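Local coordinates for protein ribonuclease S-F11 (Nicotiana alata, PDB 1IOO) that cleaves RNA as a secreted stylar glycoprotein of the RNase T2 family and is associated with gametophytic self-incompatibility, at residues K58-L70 against G77-I89. Residues are numbered along the deposited sequence; the frame is centred on the assembly and turned at random.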
loop_
_atom_site.group_PDB
_atom_site.type_symbol
_atom_site.label_atom_id
_atom_site.label_comp_id
_atom_site.label_asym_id
_atom_site.label_seq_id
_atom_site.Cartn_x
_atom_site.Cartn_y
_atom_site.Cartn_z
ATOM N N LYS A 58 21.207 -3.938 -4.525
ATOM C CA LYS A 58 20.465 -4.008 -3.269
ATOM C C LYS A 58 19.068 -3.416 -3.386
ATOM O O LYS A 58 18.094 -4.043 -2.972
ATOM C CB LYS A 58 21.219 -3.293 -2.144
ATOM C CG LYS A 58 20.535 -3.412 -0.787
ATOM C CD LYS A 58 21.279 -2.628 0.281
ATOM C CE LYS A 58 20.647 -2.807 1.655
ATOM N NZ LYS A 58 19.248 -2.299 1.725
ATOM N N MET A 59 18.967 -2.200 -3.916
ATOM C CA MET A 59 17.664 -1.556 -4.055
ATOM C C MET A 59 16.711 -2.431 -4.858
ATOM O O MET A 59 15.531 -2.553 -4.524
ATOM C CB MET A 59 17.802 -0.182 -4.718
ATOM C CG MET A 59 16.481 0.570 -4.887
ATOM S SD MET A 59 15.588 0.904 -3.334
ATOM C CE MET A 59 16.117 2.573 -2.999
ATOM N N LEU A 60 17.226 -3.045 -5.919
ATOM C CA LEU A 60 16.412 -3.916 -6.747
ATOM C C LEU A 60 15.924 -5.127 -5.952
ATOM O O LEU A 60 14.748 -5.479 -6.012
ATOM C CB LEU A 60 17.193 -4.362 -7.991
ATOM C CG LEU A 60 16.515 -5.383 -8.911
ATOM C CD1 LEU A 60 15.108 -4.929 -9.283
ATOM C CD2 LEU A 60 17.365 -5.549 -10.160
ATOM N N ASN A 61 16.822 -5.756 -5.199
ATOM C CA ASN A 61 16.432 -6.906 -4.394
ATOM C C ASN A 61 15.442 -6.507 -3.308
ATOM O O ASN A 61 14.505 -7.246 -3.008
ATOM C CB ASN A 61 17.648 -7.565 -3.737
ATOM C CG ASN A 61 18.515 -8.298 -4.731
ATOM O OD1 ASN A 61 18.013 -8.933 -5.660
ATOM N ND2 ASN A 61 19.828 -8.231 -4.536
ATOM N N ASP A 62 15.655 -5.338 -2.712
ATOM C CA ASP A 62 14.768 -4.858 -1.661
ATOM C C ASP A 62 13.368 -4.597 -2.199
ATOM O O ASP A 62 12.375 -4.984 -1.583
ATOM C CB ASP A 62 15.305 -3.571 -1.020
ATOM C CG ASP A 62 16.509 -3.810 -0.120
ATOM O OD1 ASP A 62 16.719 -4.957 0.322
ATOM O OD2 ASP A 62 17.239 -2.838 0.160
ATOM N N LEU A 63 13.291 -3.962 -3.365
ATOM C CA LEU A 63 12.001 -3.637 -3.955
ATOM C C LEU A 63 11.277 -4.876 -4.452
ATOM O O LEU A 63 10.060 -4.977 -4.317
ATOM C CB LEU A 63 12.166 -2.627 -5.092
ATOM C CG LEU A 63 12.510 -1.214 -4.613
ATOM C CD1 LEU A 63 12.877 -0.350 -5.814
ATOM C CD2 LEU A 63 11.329 -0.629 -3.845
ATOM N N ASP A 64 12.011 -5.826 -5.023
ATOM C CA ASP A 64 11.361 -7.032 -5.522
ATOM C C ASP A 64 10.666 -7.786 -4.400
ATOM O O ASP A 64 9.662 -8.461 -4.623
ATOM C CB ASP A 64 12.340 -7.965 -6.227
ATOM C CG ASP A 64 11.634 -9.151 -6.845
ATOM O OD1 ASP A 64 11.797 -10.286 -6.347
ATOM O OD2 ASP A 64 10.883 -8.944 -7.816
ATOM N N LYS A 65 11.203 -7.673 -3.188
ATOM C CA LYS A 65 10.608 -8.340 -2.048
ATOM C C LYS A 65 9.504 -7.493 -1.405
ATOM O O LYS A 65 8.361 -7.930 -1.307
ATOM C CB LYS A 65 11.671 -8.660 -0.988
ATOM C CG LYS A 65 11.090 -9.263 0.286
ATOM C CD LYS A 65 12.157 -9.485 1.351
ATOM C CE LYS A 65 11.526 -10.023 2.627
ATOM N NZ LYS A 65 12.528 -10.241 3.712
ATOM N N HIS A 66 9.843 -6.270 -1.012
ATOM C CA HIS A 66 8.914 -5.413 -0.273
ATOM C C HIS A 66 7.875 -4.735 -1.151
ATOM O O HIS A 66 6.804 -4.376 -0.667
ATOM C CB HIS A 66 9.700 -4.386 0.530
ATOM C CG HIS A 66 10.560 -5.004 1.584
ATOM N ND1 HIS A 66 11.936 -5.063 1.493
ATOM C CD2 HIS A 66 10.228 -5.652 2.724
ATOM C CE1 HIS A 66 12.411 -5.724 2.535
ATOM N NE2 HIS A 66 11.396 -6.093 3.296
ATOM N N TRP A 67 8.207 -4.523 -2.418
ATOM C CA TRP A 67 7.285 -3.918 -3.379
ATOM C C TRP A 67 7.122 -4.849 -4.572
ATOM O O TRP A 67 7.154 -4.427 -5.726
ATOM C CB TRP A 67 7.829 -2.558 -3.848
ATOM C CG TRP A 67 6.797 -1.620 -4.455
ATOM C CD1 TRP A 67 5.725 -1.957 -5.240
ATOM C CD2 TRP A 67 6.796 -0.189 -4.376
ATOM N NE1 TRP A 67 5.061 -0.822 -5.653
ATOM C CE2 TRP A 67 5.699 0.276 -5.138
ATOM C CE3 TRP A 67 7.619 0.747 -3.737
ATOM C CZ2 TRP A 67 5.402 1.635 -5.275
ATOM C CZ3 TRP A 67 7.326 2.098 -3.873
ATOM C CH2 TRP A 67 6.226 2.529 -4.638
ATOM N N MET A 68 6.949 -6.131 -4.278
ATOM C CA MET A 68 6.840 -7.134 -5.319
ATOM C C MET A 68 5.778 -6.768 -6.341
ATOM O O MET A 68 4.649 -6.429 -5.986
ATOM C CB MET A 68 6.530 -8.502 -4.710
ATOM C CG MET A 68 6.741 -9.655 -5.679
ATOM S SD MET A 68 6.475 -11.275 -4.936
ATOM C CE MET A 68 7.899 -11.414 -3.833
ATOM N N GLN A 69 6.162 -6.807 -7.612
ATOM C CA GLN A 69 5.234 -6.537 -8.702
ATOM C C GLN A 69 4.509 -7.832 -9.056
ATOM O O GLN A 69 4.913 -8.571 -9.950
ATOM C CB GLN A 69 6.016 -5.968 -9.881
ATOM C CG GLN A 69 6.842 -4.740 -9.478
ATOM C CD GLN A 69 7.828 -4.314 -10.542
ATOM O OE1 GLN A 69 7.604 -3.342 -11.264
ATOM N NE2 GLN A 69 8.930 -5.046 -10.647
ATOM N N LEU A 70 3.447 -8.092 -8.301
ATOM C CA LEU A 70 2.677 -9.331 -8.355
ATOM C C LEU A 70 2.114 -9.679 -9.732
ATOM O O LEU A 70 1.904 -10.854 -10.020
ATOM C CB LEU A 70 1.533 -9.252 -7.342
ATOM C CG LEU A 70 1.979 -9.057 -5.889
ATOM C CD1 LEU A 70 0.760 -8.804 -5.015
ATOM C CD2 LEU A 70 2.747 -10.284 -5.422
ATOM N N GLY A 77 9.745 -8.303 -14.194
ATOM C CA GLY A 77 9.614 -7.325 -13.134
ATOM C C GLY A 77 10.943 -6.697 -12.747
ATOM O O GLY A 77 11.043 -5.477 -12.619
ATOM N N ARG A 78 11.968 -7.526 -12.580
ATOM C CA ARG A 78 13.285 -7.052 -12.164
ATOM C C ARG A 78 13.996 -6.278 -13.269
ATOM O O ARG A 78 14.753 -5.346 -12.995
ATOM C CB ARG A 78 14.162 -8.233 -11.749
ATOM C CG ARG A 78 13.773 -8.891 -10.433
ATOM C CD ARG A 78 14.671 -10.086 -10.161
ATOM N NE ARG A 78 16.065 -9.681 -10.022
ATOM C CZ ARG A 78 16.612 -9.261 -8.886
ATOM N NH1 ARG A 78 15.885 -9.201 -7.779
ATOM N NH2 ARG A 78 17.884 -8.879 -8.861
ATOM N N THR A 79 13.741 -6.661 -14.515
ATOM C CA THR A 79 14.406 -6.045 -15.656
ATOM C C THR A 79 13.708 -4.771 -16.138
ATOM O O THR A 79 14.341 -3.719 -16.246
ATOM C CB THR A 79 14.491 -7.030 -16.847
ATOM O OG1 THR A 79 15.203 -8.205 -16.443
ATOM C CG2 THR A 79 15.227 -6.387 -18.017
ATOM N N GLU A 80 12.411 -4.858 -16.414
ATOM C CA GLU A 80 11.686 -3.719 -16.972
ATOM C C GLU A 80 10.968 -2.884 -15.911
ATOM O O GLU A 80 10.515 -1.775 -16.202
ATOM C CB GLU A 80 10.721 -4.192 -18.058
ATOM C CG GLU A 80 11.399 -5.001 -19.164
ATOM C CD GLU A 80 12.671 -4.352 -19.689
ATOM O OE1 GLU A 80 12.686 -3.119 -19.870
ATOM O OE2 GLU A 80 13.656 -5.079 -19.929
ATOM N N GLN A 81 10.834 -3.424 -14.701
ATOM C CA GLN A 81 10.251 -2.683 -13.569
ATOM C C GLN A 81 9.014 -1.857 -13.984
ATOM O O GLN A 81 8.899 -0.672 -13.661
ATOM C CB GLN A 81 11.359 -1.780 -13.005
ATOM C CG GLN A 81 12.614 -2.604 -12.662
ATOM C CD GLN A 81 13.829 -1.803 -12.250
ATOM O OE1 GLN A 81 13.741 -0.636 -11.871
ATOM N NE2 GLN A 81 14.989 -2.449 -12.311
ATOM N N PRO A 82 8.031 -2.502 -14.617
ATOM C CA PRO A 82 6.822 -1.814 -15.077
ATOM C C PRO A 82 5.972 -1.124 -14.013
ATOM O O PRO A 82 5.507 -0.002 -14.220
ATOM C CB PRO A 82 6.064 -2.913 -15.813
ATOM C CG PRO A 82 6.437 -4.141 -15.051
ATOM C CD PRO A 82 7.917 -3.960 -14.813
ATOM N N SER A 83 5.752 -1.785 -12.883
ATOM C CA SER A 83 4.902 -1.208 -11.852
ATOM C C SER A 83 5.603 -0.108 -11.082
ATOM O O SER A 83 4.988 0.905 -10.757
ATOM C CB SER A 83 4.380 -2.289 -10.911
ATOM O OG SER A 83 3.584 -3.196 -11.649
ATOM N N TRP A 84 6.883 -0.301 -10.776
ATOM C CA TRP A 84 7.625 0.734 -10.078
ATOM C C TRP A 84 7.690 1.996 -10.925
ATOM O O TRP A 84 7.515 3.103 -10.417
ATOM C CB TRP A 84 9.038 0.258 -9.726
ATOM C CG TRP A 84 9.029 -0.951 -8.846
ATOM C CD1 TRP A 84 8.052 -1.303 -7.944
ATOM C CD2 TRP A 84 10.009 -2.001 -8.806
ATOM N NE1 TRP A 84 8.364 -2.510 -7.365
ATOM C CE2 TRP A 84 9.553 -2.959 -7.871
ATOM C CE3 TRP A 84 11.223 -2.227 -9.472
ATOM C CZ2 TRP A 84 10.267 -4.129 -7.587
ATOM C CZ3 TRP A 84 11.936 -3.398 -9.187
ATOM C CH2 TRP A 84 11.450 -4.330 -8.252
ATOM N N LYS A 85 7.924 1.822 -12.225
ATOM C CA LYS A 85 7.982 2.959 -13.133
ATOM C C LYS A 85 6.638 3.681 -13.189
ATOM O O LYS A 85 6.577 4.903 -13.091
ATOM C CB LYS A 85 8.366 2.522 -14.555
ATOM C CG LYS A 85 8.415 3.706 -15.528
ATOM C CD LYS A 85 8.516 3.282 -16.989
ATOM C CE LYS A 85 9.841 2.645 -17.312
ATOM N NZ LYS A 85 9.946 2.448 -18.787
ATOM N N TYR A 86 5.561 2.921 -13.340
ATOM C CA TYR A 86 4.232 3.514 -13.416
ATOM C C TYR A 86 3.905 4.296 -12.150
ATOM O O TYR A 86 3.427 5.432 -12.210
ATOM C CB TYR A 86 3.178 2.427 -13.624
ATOM C CG TYR A 86 1.779 2.962 -13.787
ATOM C CD1 TYR A 86 1.467 3.843 -14.825
ATOM C CD2 TYR A 86 0.761 2.578 -12.921
ATOM C CE1 TYR A 86 0.169 4.323 -14.996
ATOM C CE2 TYR A 86 -0.542 3.050 -13.084
ATOM C CZ TYR A 86 -0.830 3.918 -14.123
ATOM O OH TYR A 86 -2.120 4.363 -14.311
ATOM N N GLN A 87 4.182 3.692 -10.999
ATOM C CA GLN A 87 3.897 4.329 -9.720
ATOM C C GLN A 87 4.729 5.589 -9.529
ATOM O O GLN A 87 4.251 6.576 -8.968
ATOM C CB GLN A 87 4.147 3.345 -8.570
ATOM C CG GLN A 87 3.129 2.202 -8.522
ATOM C CD GLN A 87 1.710 2.675 -8.224
ATOM O OE1 GLN A 87 0.743 2.130 -8.753
ATOM N NE2 GLN A 87 1.580 3.677 -7.363
ATOM N N TYR A 88 5.971 5.561 -10.000
ATOM C CA TYR A 88 6.845 6.724 -9.870
ATOM C C TYR A 88 6.349 7.892 -10.720
ATOM O O TYR A 88 6.313 9.032 -10.263
ATOM C CB TYR A 88 8.279 6.379 -10.278
ATOM C CG TYR A 88 9.233 7.532 -10.073
ATOM C CD1 TYR A 88 9.410 8.083 -8.806
ATOM C CD2 TYR A 88 9.947 8.079 -11.140
ATOM C CE1 TYR A 88 10.270 9.151 -8.597
ATOM C CE2 TYR A 88 10.815 9.154 -10.945
ATOM C CZ TYR A 88 10.970 9.682 -9.666
ATOM O OH TYR A 88 11.831 10.736 -9.450
ATOM N N ILE A 89 5.973 7.607 -11.961
ATOM C CA ILE A 89 5.507 8.654 -12.857
ATOM C C ILE A 89 4.144 9.201 -12.434
ATOM O O ILE A 89 3.913 10.408 -12.481
ATOM C CB ILE A 89 5.448 8.139 -14.309
ATOM C CG1 ILE A 89 6.874 7.885 -14.798
ATOM C CG2 ILE A 89 4.741 9.145 -15.210
ATOM C CD1 ILE A 89 6.959 7.244 -16.141
HETATM O O HOH W 1 14.375 -10.953 -6.590
#
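The indole of Trp84 is packed on both faces by residues 58-70. Leu63 lays its CB over the six-membered ring, 3.8 Å from the centroid, while on the opposite face the Gln69 side chain crosses, its CG over the five-membered ring and its amide stacked almost parallel to the indole, planes 8° apart. Leu60 CD1 meets the rim at Trp84 CZ3 (3.5 Å). Trp84 in turn presents an edge to the face of Trp67, a T-shaped pair with planes at 74°, and Trp84 NE1 donates to Trp67 O (2.8 Å), which lies in the indole plane.

Within the RNase T2 fold the contact ties helix 57-66 and the turn after it to helices 74-80 and 82-92, which meet at Gln81, N-cap of the latter; segments 58-66 and 82-89 run at right angles. The turn brings in Gln69, which probably contacts the 3'-phosphate end of the RNA, as in relatives. Gln87, an active-site residue by similarity, packs its CB on Trp67 CZ2 one helical turn beyond Ser83. With an alanine replacing Trp84, a gap is likely to open between Leu63 CB and Gln69 CG, leaving Trp67 O without this donor.

Polar bonds fix the Gln69 amide at both ends. Gln69 OE1 accepts from Ser83 N (2.9 Å) and also from Trp84 N, in the first turn of helix 82-92. Gln69 NE2 donates to Gly77 O (2.9 Å), approaching from above that carbonyl's plane. Farther out, Arg78 bends at chi3 (62°), bringing NH1 (3.0 Å) and NH2 onto the single atom Asn61 OD1, with Leu60 CG and CD2 over one guanidinium face. A water bonded to Asp64 OD1 makes a weak bond to Arg78 NH1, while Asp64 OD2 forms a salt bridge with Arg23.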